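Local coordinates for Tol-Pal system protein TolB (Acinetobacter baumannii, PDB 7MX5), which is probably a periplasmic part of the Tol-Pal system, thought to take part in outer membrane invagination during cell division and in keeping that membrane intact, at residues Pro15-Val20 / Tyr70-Gln75; Ala54-Gln59 / Gln95-Asn100; Leu49-Ala54 / Ser61-Ala66; Pro30-Asp35 / Met116-Ile121. One frame throughout, in Å; residues are numbered along the deposited sequence.

All four contacts lie in the N-terminal part of the chain, around one mixed sheet. From the N terminus, strand 16-19 opens interaction 1, helix 29-37 opens interaction 4, and the loop before helix 60-65 opens interactions 3 and 2. Interaction 3 closes first, when helix 60-65 packs back on that loop; it sits within the longer loops that interactions 1 and 4 later close. Strand 70-78 then completes interaction 1, strand 96-105 interaction 2, and helix 110-126 interaction 4, which spans interaction 2 entirely. Interaction 1 crosses both 2 and 4, and 2 crosses 3. The loop 49-59 and helix 60-65 lie against one sheet face, the two helices of interaction 4 against the other.

Interaction 1: residues Pro15-Val20 / Tyr70-Gln75; sequences PKIAIV and YVVTGQ
Ala18 and Val72 are bonded backbone to backbone in a parallel pair of strands, 16-19 with 70-78, neighbours in the mixed sheet of the TolB N-terminal domain. Three hydrogen bonds join them. Ala18 N gives to Tyr70 O at 2.8 Å, and Ala18 O receives Val72 N at 2.7 Å, so both polar backbone atoms of this alanine are spent on the one neighbouring strand. Val20 N gives to Val72 O at 2.9 Å, nearly along the C=O axis. The backbone groups of the alternate residues point to the outer neighbours: Ile17 and Ile19 bond to strand 43-45, with the hydroxyl of Ser44 also reaching Ile17 O, while Val71 and Thr73 bond to strand 83-91. Carbonyls already engaged gain a CA-H...O contact as well, for instance Val71 CA on Ala18 O at 3.2 Å.

The side chains sort onto two faces. Ala18 and Val71 share one, where Ala18 CB meets Val71 CG2 at 4.2 Å, beside Ile58 and Ile68 from the loops. Ile17, Ile19, Tyr70 and Val72 share the other, under helices 29-37 and 110-126. There the methyl branches of two neighbours meet, Ile17 CG2 on Val72 CG2 at 3.7 Å, and Leu125 lies on both Ile17 and Tyr70. The Tyr70 ring is swung beside its own backbone N, with CG anti to the carbonyl carbon (chi1 -54°), which carries it back along the pair toward Pro15. Near the plane of that ring, at its edge, Pro15 CB stands 4.0 Å from Tyr70 CE2.

Interaction 2: residues Ala54-Gln59 / Gln95-Asn100; sequences AINQIQ and QQYLLN
Apolar packing first: Ile58 and Tyr97 run past each other in opposite senses, and the CG2 branch of Ile58 lies 4.2 Å from Tyr97 CZ and 3.6 Å from Tyr97 OH. It reaches the ring obliquely, at the hydroxyl end. The Ile58 side chain otherwise extends through CG1, which is anti to the backbone N (chi1 -177°), leaving the short CG2 branch for the tyrosine.

Backbone packing comes next. The loop makes a type II beta turn from Ala54 to Gln57, pinned by two bonds, Ala54 N to Gln57 O at 2.9 Å and Gln57 N to Ala54 O at 3.3 Å. Asn56, with positive phi, takes the third position of the turn, and the hydroxyl of Tyr97 comes up against it: Tyr97 OH is 3.2 Å from Asn56 CA.

Polar groups gather on the exposed side. The Asn56 side chain crosses the tyrosine at about a right angle, its amide plane 57° from the ring. Asn56 OD1 and Asn100 OD1, 4.3 Å apart, are not bonded to each other; both accept from the amide nitrogen of Gln88, and Asn100 OD1 also meets His86 NE2. Gln88 therefore bridges the loop and the edge strand.

Tyr97 also makes an edge-to-face pair with Tyr90 of strand 83-91. Past it the chain turns a corner at a classic beta bulge, Leu98 and Leu99 opposite Leu89. Both leucines pack on helix 110-126, whereas Ile58 rests on strands 70-78 and 83-91 and on helix 60-65.

Interaction 3: residues Leu49-Ala54 / Ser61-Ala66; sequences LPANAA and SDWQAA
Trp63 is the tight centre of this contact, its indole reaching from helix 60-65 into the crook of the loop formed by residues 49-54. Over one face of the indole sits the methyl of Ala51, a CH-pi contact with Ala51 CB 4.0 Å from the centroid of the six-membered ring and 24° off its normal. The far end of the ring is met at its edge, in plane, by Leu49 CD2, 3.7 Å from Trp63 CH2. Pro50 crosses the indole at about a right angle, and its CD is 3.7 Å from Trp63 CZ3. Ala53 CB adds an oblique touch at 4.1 Å from Trp63 CZ2. With CG beside its backbone N and anti to the carbonyl carbon (chi1 -61°), the tryptophan carries its indole off the helix toward the loop.

Loop and helix belong to the connection between the parallel strands 43-45 and 70-78 of the TolB N-terminal domain. They lie on the sheet face that carries Val71, the face away from helices 29-37 and 110-126. Trp63 and Ala53 both touch Ile58, while Val71 and Val92 also meet the indole.

The exposed side begins at Pro50, where Ala66, the first residue after the helix to leave helical angles, nevertheless packs closely, Ala66 CB 3.6 Å from Pro50 CG. The contact thins at Asp62, which offers little more than its CB: Asp62 CB is 4.0 Å from Ala51 CB. Its carboxylate stays on the exposed side, where Ser61 OG gives a hydrogen bond of 3.0 Å to Asp62 OD1 from above the carboxylate plane.

Interaction 4: residues Pro30-Asp35 / Met116-Ile121; sequences PIVETD and MVSDAI
Ser118 and Val32 face each other at the point where helices 29-37 and 110-126 come together, and each gives up about as much surface as the other. Val32 straddles the serine hydroxyl: Val32 CG1 is 3.5 Å and Val32 CG2 3.7 Å from Ser118 OG. The same two branches reach on to different neighbours along helix 110-126, Val32 CG1 to Ile121 CD1 and Val32 CG2 to Val117 CG1, both at 4.0 Å. With a residue as small as serine opposite, the backbones come close, Val32 CA lying 5.5 Å from Ser118 CA.

Ser118 OG stands beside its own backbone N, anti to the carbonyl carbon (chi1 -50°), and from there it bonds to Gly114 O one turn earlier. A buried hydroxyl is thus satisfied within its own helix even though hydrocarbon surrounds it on the valine side.

Asp35, one turn after Val32, is the third participant. Asp35 CB packs 3.5 Å from Ser118 CB, and the carboxylate passes the serine with Asp35 OD2 3.1 Å from Ser118 OG. The two carboxylate oxygens have partners outside the pair of segments: Asp35 OD2 bonds to His115 ND1, and Asp35 OD1 forms a salt bridge to Arg38. The carboxylate is therefore held at both oxygens, and the positive charge of Arg38 would tend to stabilise its ionised form.

The segment axes pass 9.0 Å apart at 43°. On the sheet side, Val32 rests on Ile19 and Ile121 on Val72 of the central strands: two helices side by side on one face of a mixed sheet, the alpha/beta build of the TolB N-terminal domain.

Interaction 1: residues Pro15-Val20 / Tyr70-Gln75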
loop_
_atom_site.group_PDB
_atom_site.type_symbol
_atom_site.label_atom_id
_atom_site.label_comp_id
_atom_site.label_asym_id
_atom_site.label_seq_id
_atom_site.Cartn_x
_atom_site.Cartn_y
_atom_site.Cartn_z
ATOM N N PRO A 15 -14.837 -17.929 3.345
ATOM C CA PRO A 15 -16.100 -17.806 4.082
ATOM C C PRO A 15 -16.905 -16.614 3.586
ATOM O O PRO A 15 -16.354 -15.599 3.155
ATOM C CB PRO A 15 -15.661 -17.619 5.539
ATOM C CG PRO A 15 -14.236 -18.016 5.598
ATOM C CD PRO A 15 -13.657 -17.961 4.225
ATOM N N LYS A 16 -18.224 -16.754 3.640
ATOM C CA LYS A 16 -19.137 -15.718 3.184
ATOM C C LYS A 16 -19.658 -14.916 4.369
ATOM O O LYS A 16 -19.862 -15.449 5.462
ATOM C CB LYS A 16 -20.305 -16.328 2.405
ATOM C CG LYS A 16 -19.894 -17.463 1.477
ATOM C CD LYS A 16 -21.102 -18.135 0.846
ATOM C CE LYS A 16 -20.715 -18.912 -0.405
ATOM N NZ LYS A 16 -19.247 -19.155 -0.486
ATOM N N ILE A 17 -19.860 -13.622 4.147
ATOM C CA ILE A 17 -20.323 -12.706 5.183
ATOM C C ILE A 17 -21.596 -12.042 4.682
ATOM O O ILE A 17 -21.551 -11.200 3.776
ATOM C CB ILE A 17 -19.264 -11.655 5.541
ATOM C CG1 ILE A 17 -17.936 -12.327 5.889
ATOM C CG2 ILE A 17 -19.744 -10.792 6.698
ATOM C CD1 ILE A 17 -16.781 -11.361 5.987
ATOM N N ALA A 18 -22.730 -12.417 5.266
ATOM C CA ALA A 18 -23.988 -11.752 4.959
ATOM C C ALA A 18 -24.026 -10.397 5.651
ATOM O O ALA A 18 -23.681 -10.282 6.831
ATOM C CB ALA A 18 -25.173 -12.610 5.401
ATOM N N ILE A 19 -24.433 -9.369 4.915
ATOM C CA ILE A 19 -24.560 -8.022 5.455
ATOM C C ILE A 19 -25.982 -7.548 5.178
ATOM O O ILE A 19 -26.333 -7.252 4.030
ATOM C CB ILE A 19 -23.515 -7.054 4.873
ATOM C CG1 ILE A 19 -23.821 -5.612 5.279
ATOM C CG2 ILE A 19 -23.389 -7.207 3.355
ATOM C CD1 ILE A 19 -22.898 -4.604 4.639
ATOM N N VAL A 20 -26.804 -7.506 6.218
ATOM C CA VAL A 20 -28.189 -7.055 6.052
ATOM C C VAL A 20 -28.193 -5.553 5.793
ATOM O O VAL A 20 -27.507 -4.805 6.513
ATOM C CB VAL A 20 -29.014 -7.402 7.293
ATOM C CG1 VAL A 20 -30.400 -6.778 7.202
ATOM C CG2 VAL A 20 -29.108 -8.909 7.466
ATOM N N TYR A 70 -21.203 -15.892 8.974
ATOM C CA TYR A 70 -21.064 -14.560 9.549
ATOM C C TYR A 70 -22.132 -13.636 8.987
ATOM O O TYR A 70 -22.354 -13.599 7.772
ATOM C CB TYR A 70 -19.667 -13.990 9.275
ATOM C CG TYR A 70 -18.549 -14.902 9.726
ATOM C CD1 TYR A 70 -18.387 -15.220 11.068
ATOM C CD2 TYR A 70 -17.660 -15.450 8.811
ATOM C CE1 TYR A 70 -17.369 -16.057 11.487
ATOM C CE2 TYR A 70 -16.638 -16.289 9.220
ATOM C CZ TYR A 70 -16.497 -16.587 10.559
ATOM O OH TYR A 70 -15.482 -17.420 10.971
ATOM N N VAL A 71 -22.791 -12.892 9.875
ATOM C CA VAL A 71 -23.845 -11.954 9.507
ATOM C C VAL A 71 -23.543 -10.607 10.148
ATOM O O VAL A 71 -23.171 -10.539 11.325
ATOM C CB VAL A 71 -25.238 -12.461 9.941
ATOM C CG1 VAL A 71 -26.327 -11.524 9.434
ATOM C CG2 VAL A 71 -25.471 -13.879 9.444
ATOM N N VAL A 72 -23.708 -9.537 9.375
ATOM C CA VAL A 72 -23.448 -8.175 9.828
ATOM C C VAL A 72 -24.755 -7.395 9.786
ATOM O O VAL A 72 -25.460 -7.409 8.769
ATOM C CB VAL A 72 -22.374 -7.484 8.968
ATOM C CG1 VAL A 72 -22.195 -6.036 9.398
ATOM C CG2 VAL A 72 -21.059 -8.237 9.056
ATOM N N THR A 73 -25.075 -6.717 10.885
ATOM C CA THR A 73 -26.261 -5.882 10.981
ATOM C C THR A 73 -25.856 -4.470 11.383
ATOM O O THR A 73 -24.760 -4.241 11.900
ATOM C CB THR A 73 -27.263 -6.450 11.993
ATOM O OG1 THR A 73 -26.562 -6.899 13.160
ATOM C CG2 THR A 73 -28.016 -7.622 11.386
ATOM N N GLY A 74 -26.753 -3.516 11.139
ATOM C CA GLY A 74 -26.438 -2.131 11.426
ATOM C C GLY A 74 -27.665 -1.255 11.512
ATOM O O GLY A 74 -28.731 -1.581 10.979
ATOM N N GLN A 75 -27.494 -0.124 12.194
ATOM C CA GLN A 75 -28.539 0.876 12.365
ATOM C C GLN A 75 -27.907 2.254 12.260
ATOM O O GLN A 75 -26.901 2.527 12.921
ATOM C CB GLN A 75 -29.245 0.718 13.717
ATOM C CG GLN A 75 -30.542 1.503 13.840
ATOM C CD GLN A 75 -31.674 0.674 14.416
ATOM O OE1 GLN A 75 -32.174 -0.247 13.772
ATOM N NE2 GLN A 75 -32.089 1.005 15.633
#

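Interaction 2: residues Ala54-Gln59 / Gln95-Asn100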
loop_
_atom_site.group_PDB
_atom_site.type_symbol
_atom_site.label_atom_id
_atom_site.label_comp_id
_atom_site.label_asym_id
_atom_site.label_seq_id
_atom_site.Cartn_x
_atom_site.Cartn_y
_atom_site.Cartn_z
ATOM N N ALA A 54 -31.485 -8.037 12.411
ATOM C CA ALA A 54 -31.259 -6.629 12.708
ATOM C C ALA A 54 -30.415 -6.528 13.974
ATOM O O ALA A 54 -29.824 -7.513 14.429
ATOM C CB ALA A 54 -32.592 -5.882 12.840
ATOM N N ILE A 55 -30.359 -5.323 14.543
ATOM C CA ILE A 55 -29.571 -5.088 15.746
ATOM C C ILE A 55 -30.190 -5.839 16.916
ATOM O O ILE A 55 -31.383 -5.687 17.213
ATOM C CB ILE A 55 -29.476 -3.583 16.041
ATOM C CG1 ILE A 55 -28.504 -2.909 15.071
ATOM C CG2 ILE A 55 -29.049 -3.344 17.483
ATOM C CD1 ILE A 55 -27.073 -3.373 15.221
ATOM N N ASN A 56 -29.377 -6.660 17.584
ATOM C CA ASN A 56 -29.788 -7.444 18.748
ATOM C C ASN A 56 -30.979 -8.350 18.453
ATOM O O ASN A 56 -31.727 -8.715 19.366
ATOM C CB ASN A 56 -30.092 -6.539 19.948
ATOM C CG ASN A 56 -28.838 -5.945 20.562
ATOM O OD1 ASN A 56 -27.722 -6.306 20.190
ATOM N ND2 ASN A 56 -29.018 -5.032 21.508
ATOM N N GLN A 57 -31.169 -8.724 17.188
ATOM C CA GLN A 57 -32.220 -9.662 16.794
ATOM C C GLN A 57 -31.679 -10.498 15.640
ATOM O O GLN A 57 -31.663 -10.045 14.491
ATOM C CB GLN A 57 -33.504 -8.940 16.401
ATOM C CG GLN A 57 -34.605 -9.876 15.917
ATOM C CD GLN A 57 -35.094 -9.534 14.522
ATOM O OE1 GLN A 57 -35.592 -8.435 14.277
ATOM N NE2 GLN A 57 -34.949 -10.477 13.598
ATOM N N ILE A 58 -31.231 -11.711 15.949
ATOM C CA ILE A 58 -30.761 -12.649 14.936
ATOM C C ILE A 58 -30.933 -14.061 15.473
ATOM O O ILE A 58 -30.662 -14.335 16.647
ATOM C CB ILE A 58 -29.295 -12.365 14.530
ATOM C CG1 ILE A 58 -28.854 -13.318 13.416
ATOM C CG2 ILE A 58 -28.363 -12.455 15.733
ATOM C CD1 ILE A 58 -27.565 -12.913 12.742
ATOM N N GLN A 59 -31.411 -14.956 14.611
ATOM C CA GLN A 59 -31.567 -16.368 14.936
ATOM C C GLN A 59 -30.684 -17.169 13.990
ATOM O O GLN A 59 -30.814 -17.052 12.767
ATOM C CB GLN A 59 -33.031 -16.800 14.829
ATOM C CG GLN A 59 -33.950 -16.096 15.818
ATOM C CD GLN A 59 -34.543 -17.042 16.845
ATOM O OE1 GLN A 59 -34.180 -18.217 16.906
ATOM N NE2 GLN A 59 -35.457 -16.530 17.663
ATOM N N GLN A 95 -22.700 -18.731 17.833
ATOM C CA GLN A 95 -23.935 -18.099 18.301
ATOM C C GLN A 95 -23.639 -16.961 19.278
ATOM O O GLN A 95 -24.223 -16.868 20.359
ATOM C CB GLN A 95 -24.880 -19.130 18.923
ATOM C CG GLN A 95 -25.736 -19.872 17.908
ATOM C CD GLN A 95 -26.948 -20.534 18.536
ATOM O OE1 GLN A 95 -28.068 -20.034 18.428
ATOM N NE2 GLN A 95 -26.729 -21.666 19.194
ATOM N N GLN A 96 -22.720 -16.084 18.881
ATOM C CA GLN A 96 -22.342 -14.947 19.706
ATOM C C GLN A 96 -21.908 -13.802 18.804
ATOM O O GLN A 96 -21.596 -13.996 17.626
ATOM C CB GLN A 96 -21.221 -15.309 20.686
ATOM C CG GLN A 96 -19.888 -15.602 20.017
ATOM C CD GLN A 96 -18.879 -16.206 20.970
ATOM O OE1 GLN A 96 -19.047 -17.332 21.437
ATOM N NE2 GLN A 96 -17.821 -15.460 21.264
ATOM N N TYR A 97 -21.889 -12.601 19.376
ATOM C CA TYR A 97 -21.469 -11.409 18.656
ATOM C C TYR A 97 -19.955 -11.270 18.722
ATOM O O TYR A 97 -19.367 -11.313 19.808
ATOM C CB TYR A 97 -22.134 -10.159 19.235
ATOM C CG TYR A 97 -23.586 -10.002 18.853
ATOM C CD1 TYR A 97 -23.950 -9.679 17.552
ATOM C CD2 TYR A 97 -24.594 -10.174 19.792
ATOM C CE1 TYR A 97 -25.276 -9.534 17.197
ATOM C CE2 TYR A 97 -25.923 -10.030 19.447
ATOM C CZ TYR A 97 -26.258 -9.711 18.147
ATOM O OH TYR A 97 -27.579 -9.567 17.796
ATOM N N LEU A 98 -19.328 -11.110 17.559
ATOM C CA LEU A 98 -17.909 -10.791 17.505
ATOM C C LEU A 98 -17.654 -9.297 17.622
ATOM O O LEU A 98 -16.581 -8.892 18.083
ATOM C CB LEU A 98 -17.295 -11.321 16.206
ATOM C CG LEU A 98 -17.282 -12.844 16.054
ATOM C CD1 LEU A 98 -16.444 -13.259 14.857
ATOM C CD2 LEU A 98 -16.770 -13.506 17.325
ATOM N N LEU A 99 -18.621 -8.473 17.219
ATOM C CA LEU A 99 -18.530 -7.026 17.348
ATOM C C LEU A 99 -19.893 -6.467 17.721
ATOM O O LEU A 99 -20.925 -6.963 17.263
ATOM C CB LEU A 99 -18.044 -6.364 16.052
ATOM C CG LEU A 99 -16.658 -6.733 15.522
ATOM C CD1 LEU A 99 -16.498 -6.245 14.092
ATOM C CD2 LEU A 99 -15.570 -6.157 16.415
ATOM N N ASN A 100 -19.885 -5.434 18.561
ATOM C CA ASN A 100 -21.088 -4.663 18.887
ATOM C C ASN A 100 -20.605 -3.244 19.193
ATOM O O ASN A 100 -20.323 -2.905 20.343
ATOM C CB ASN A 100 -21.859 -5.263 20.053
ATOM C CG ASN A 100 -23.057 -4.421 20.455
ATOM O OD1 ASN A 100 -24.010 -4.269 19.690
ATOM N ND2 ASN A 100 -23.013 -3.867 21.662
#

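Interaction 3: residues Leu49-Ala54 / Ser61-Ala66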
loop_
_atom_site.group_PDB
_atom_site.type_symbol
_atom_site.label_atom_id
_atom_site.label_comp_id
_atom_site.label_asym_id
_atom_site.label_seq_id
_atom_site.Cartn_x
_atom_site.Cartn_y
_atom_site.Cartn_z
ATOM N N LEU A 49 -30.774 -12.620 0.151
ATOM C CA LEU A 49 -30.595 -13.037 1.536
ATOM C C LEU A 49 -31.618 -14.100 1.924
ATOM O O LEU A 49 -32.780 -14.025 1.513
ATOM C CB LEU A 49 -30.714 -11.846 2.479
ATOM C CG LEU A 49 -29.394 -11.475 3.153
ATOM C CD1 LEU A 49 -28.431 -10.930 2.127
ATOM C CD2 LEU A 49 -29.625 -10.464 4.258
ATOM N N PRO A 50 -31.191 -15.085 2.718
ATOM C CA PRO A 50 -32.095 -16.166 3.129
ATOM C C PRO A 50 -32.910 -15.883 4.380
ATOM O O PRO A 50 -33.816 -16.668 4.688
ATOM C CB PRO A 50 -31.119 -17.321 3.379
ATOM C CG PRO A 50 -29.914 -16.627 3.931
ATOM C CD PRO A 50 -29.807 -15.330 3.160
ATOM N N ALA A 51 -32.620 -14.809 5.109
ATOM C CA ALA A 51 -33.318 -14.517 6.354
ATOM C C ALA A 51 -33.393 -13.004 6.529
ATOM O O ALA A 51 -33.066 -12.238 5.618
ATOM C CB ALA A 51 -32.625 -15.205 7.537
ATOM N N ASN A 52 -33.824 -12.576 7.714
ATOM C CA ASN A 52 -33.975 -11.158 8.031
ATOM C C ASN A 52 -33.567 -10.951 9.484
ATOM O O ASN A 52 -34.249 -11.430 10.395
ATOM C CB ASN A 52 -35.411 -10.688 7.793
ATOM C CG ASN A 52 -35.545 -9.179 7.830
ATOM O OD1 ASN A 52 -34.613 -8.452 7.485
ATOM N ND2 ASN A 52 -36.709 -8.699 8.251
ATOM N N ALA A 53 -32.460 -10.245 9.697
ATOM C CA ALA A 53 -31.946 -9.965 11.029
ATOM C C ALA A 53 -31.688 -8.471 11.170
ATOM O O ALA A 53 -31.670 -7.725 10.188
ATOM C CB ALA A 53 -30.663 -10.759 11.313
ATOM N N ALA A 54 -31.485 -8.037 12.411
ATOM C CA ALA A 54 -31.259 -6.629 12.708
ATOM C C ALA A 54 -30.415 -6.528 13.974
ATOM O O ALA A 54 -29.824 -7.513 14.429
ATOM C CB ALA A 54 -32.592 -5.882 12.840
ATOM N N SER A 61 -30.419 -20.355 13.289
ATOM C CA SER A 61 -30.869 -21.578 12.632
ATOM C C SER A 61 -30.997 -21.398 11.126
ATOM O O SER A 61 -30.736 -22.339 10.366
ATOM C CB SER A 61 -32.204 -22.034 13.222
ATOM O OG SER A 61 -33.250 -21.151 12.859
ATOM N N ASP A 62 -31.385 -20.206 10.674
ATOM C CA ASP A 62 -31.616 -19.965 9.255
ATOM C C ASP A 62 -30.350 -19.575 8.506
ATOM O O ASP A 62 -30.253 -19.829 7.299
ATOM C CB ASP A 62 -32.674 -18.873 9.077
ATOM C CG ASP A 62 -33.846 -19.043 10.022
ATOM O OD1 ASP A 62 -34.311 -20.189 10.191
ATOM O OD2 ASP A 62 -34.299 -18.032 10.598
ATOM N N TRP A 63 -29.381 -18.961 9.185
ATOM C CA TRP A 63 -28.131 -18.613 8.522
ATOM C C TRP A 63 -27.228 -19.822 8.338
ATOM O O TRP A 63 -26.480 -19.886 7.356
ATOM C CB TRP A 63 -27.408 -17.516 9.301
ATOM C CG TRP A 63 -28.214 -16.269 9.404
ATOM C CD1 TRP A 63 -28.928 -15.840 10.483
ATOM C CD2 TRP A 63 -28.415 -15.295 8.374
ATOM N NE1 TRP A 63 -29.551 -14.650 10.194
ATOM C CE2 TRP A 63 -29.252 -14.294 8.906
ATOM C CE3 TRP A 63 -27.961 -15.167 7.058
ATOM C CZ2 TRP A 63 -29.645 -13.182 8.166
ATOM C CZ3 TRP A 63 -28.353 -14.061 6.326
ATOM C CH2 TRP A 63 -29.187 -13.083 6.881
ATOM N N GLN A 64 -27.277 -20.787 9.260
ATOM C CA GLN A 64 -26.580 -22.042 9.013
ATOM C C GLN A 64 -27.186 -22.762 7.819
ATOM O O GLN A 64 -26.459 -23.324 6.991
ATOM C CB GLN A 64 -26.617 -22.937 10.255
ATOM C CG GLN A 64 -25.656 -24.125 10.170
ATOM C CD GLN A 64 -26.248 -25.378 9.529
ATOM O OE1 GLN A 64 -27.189 -25.325 8.742
ATOM N NE2 GLN A 64 -25.638 -26.514 9.822
ATOM N N ALA A 65 -28.519 -22.762 7.723
ATOM C CA ALA A 65 -29.197 -23.497 6.660
ATOM C C ALA A 65 -28.705 -23.067 5.285
ATOM O O ALA A 65 -28.560 -23.897 4.381
ATOM C CB ALA A 65 -30.709 -23.306 6.775
ATOM N N ALA A 66 -28.435 -21.776 5.112
ATOM C CA ALA A 66 -27.894 -21.254 3.867
ATOM C C ALA A 66 -26.373 -21.305 3.822
ATOM O O ALA A 66 -25.774 -20.716 2.916
ATOM C CB ALA A 66 -28.373 -19.819 3.647
#

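Interaction 4: residues Pro30-Asp35 / Met116-Ile121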
loop_
_atom_site.group_PDB
_atom_site.type_symbol
_atom_site.label_atom_id
_atom_site.label_comp_id
_atom_site.label_asym_id
_atom_site.label_seq_id
_atom_site.Cartn_x
_atom_site.Cartn_y
_atom_site.Cartn_z
ATOM N N PRO A 30 -23.240 -0.614 1.446
ATOM C CA PRO A 30 -22.627 -1.052 0.180
ATOM C C PRO A 30 -21.120 -0.875 0.160
ATOM O O PRO A 30 -20.416 -1.695 -0.444
ATOM C CB PRO A 30 -23.313 -0.177 -0.880
ATOM C CG PRO A 30 -24.528 0.352 -0.244
ATOM C CD PRO A 30 -24.283 0.404 1.223
ATOM N N ILE A 31 -20.604 0.171 0.808
ATOM C CA ILE A 31 -19.160 0.341 0.916
ATOM C C ILE A 31 -18.553 -0.781 1.749
ATOM O O ILE A 31 -17.490 -1.319 1.413
ATOM C CB ILE A 31 -18.832 1.726 1.503
ATOM C CG1 ILE A 31 -19.245 2.831 0.531
ATOM C CG2 ILE A 31 -17.350 1.832 1.839
ATOM C CD1 ILE A 31 -19.185 4.223 1.126
ATOM N N VAL A 32 -19.220 -1.158 2.842
ATOM C CA VAL A 32 -18.726 -2.249 3.676
ATOM C C VAL A 32 -18.767 -3.566 2.912
ATOM O O VAL A 32 -17.810 -4.351 2.947
ATOM C CB VAL A 32 -19.535 -2.328 4.983
ATOM C CG1 VAL A 32 -19.108 -3.537 5.803
ATOM C CG2 VAL A 32 -19.373 -1.046 5.785
ATOM N N GLU A 33 -19.872 -3.830 2.210
ATOM C CA GLU A 33 -19.970 -5.043 1.405
ATOM C C GLU A 33 -18.915 -5.071 0.307
ATOM O O GLU A 33 -18.405 -6.142 -0.039
ATOM C CB GLU A 33 -21.373 -5.155 0.807
ATOM C CG GLU A 33 -21.584 -6.357 -0.097
ATOM C CD GLU A 33 -22.946 -6.349 -0.760
ATOM O OE1 GLU A 33 -23.761 -5.463 -0.427
ATOM O OE2 GLU A 33 -23.203 -7.224 -1.613
ATOM N N THR A 34 -18.570 -3.905 -0.244
ATOM C CA THR A 34 -17.528 -3.852 -1.265
ATOM C C THR A 34 -16.149 -4.079 -0.658
ATOM O O THR A 34 -15.305 -4.757 -1.257
ATOM C CB THR A 34 -17.576 -2.510 -1.996
ATOM O OG1 THR A 34 -18.915 -2.257 -2.444
ATOM C CG2 THR A 34 -16.636 -2.521 -3.192
ATOM N N ASP A 35 -15.900 -3.519 0.528
ATOM C CA ASP A 35 -14.615 -3.723 1.190
ATOM C C ASP A 35 -14.406 -5.192 1.535
ATOM O O ASP A 35 -13.342 -5.760 1.264
ATOM C CB ASP A 35 -14.530 -2.860 2.450
ATOM C CG ASP A 35 -14.416 -1.381 2.142
ATOM O OD1 ASP A 35 -13.962 -1.032 1.032
ATOM O OD2 ASP A 35 -14.777 -0.566 3.017
ATOM N N MET A 116 -13.766 1.966 8.178
ATOM C CA MET A 116 -13.528 1.671 9.587
ATOM C C MET A 116 -14.338 0.462 10.037
ATOM O O MET A 116 -13.820 -0.424 10.727
ATOM C CB MET A 116 -13.861 2.891 10.446
ATOM C CG MET A 116 -12.834 4.007 10.372
ATOM S SD MET A 116 -13.559 5.629 10.676
ATOM C CE MET A 116 -12.892 6.002 12.296
ATOM N N VAL A 117 -15.618 0.415 9.659
ATOM C CA VAL A 117 -16.454 -0.736 9.989
ATOM C C VAL A 117 -15.874 -2.004 9.380
ATOM O O VAL A 117 -15.787 -3.047 10.040
ATOM C CB VAL A 117 -17.902 -0.494 9.523
ATOM C CG1 VAL A 117 -18.737 -1.752 9.700
ATOM C CG2 VAL A 117 -18.516 0.673 10.282
ATOM N N SER A 118 -15.456 -1.932 8.115
ATOM C CA SER A 118 -14.864 -3.093 7.460
ATOM C C SER A 118 -13.532 -3.476 8.091
ATOM O O SER A 118 -13.201 -4.667 8.155
ATOM C CB SER A 118 -14.682 -2.813 5.970
ATOM O OG SER A 118 -15.876 -2.308 5.397
ATOM N N ASP A 119 -12.757 -2.493 8.553
ATOM C CA ASP A 119 -11.505 -2.797 9.237
ATOM C C ASP A 119 -11.761 -3.561 10.530
ATOM O O ASP A 119 -11.000 -4.471 10.885
ATOM C CB ASP A 119 -10.732 -1.509 9.522
ATOM C CG ASP A 119 -9.841 -1.094 8.368
ATOM O OD1 ASP A 119 -9.925 -1.722 7.292
ATOM O OD2 ASP A 119 -9.054 -0.139 8.537
ATOM N N ALA A 120 -12.831 -3.209 11.245
ATOM C CA ALA A 120 -13.152 -3.903 12.487
ATOM C C ALA A 120 -13.672 -5.309 12.217
ATOM O O ALA A 120 -13.375 -6.243 12.973
ATOM C CB ALA A 120 -14.172 -3.097 13.292
ATOM N N ILE A 121 -14.453 -5.481 11.147
ATOM C CA ILE A 121 -14.941 -6.809 10.785
ATOM C C ILE A 121 -13.777 -7.716 10.410
ATOM O O ILE A 121 -13.713 -8.878 10.828
ATOM C CB ILE A 121 -15.969 -6.708 9.642
ATOM C CG1 ILE A 121 -17.217 -5.954 10.107
ATOM C CG2 ILE A 121 -16.340 -8.092 9.129
ATOM C CD1 ILE A 121 -18.238 -5.733 9.010
#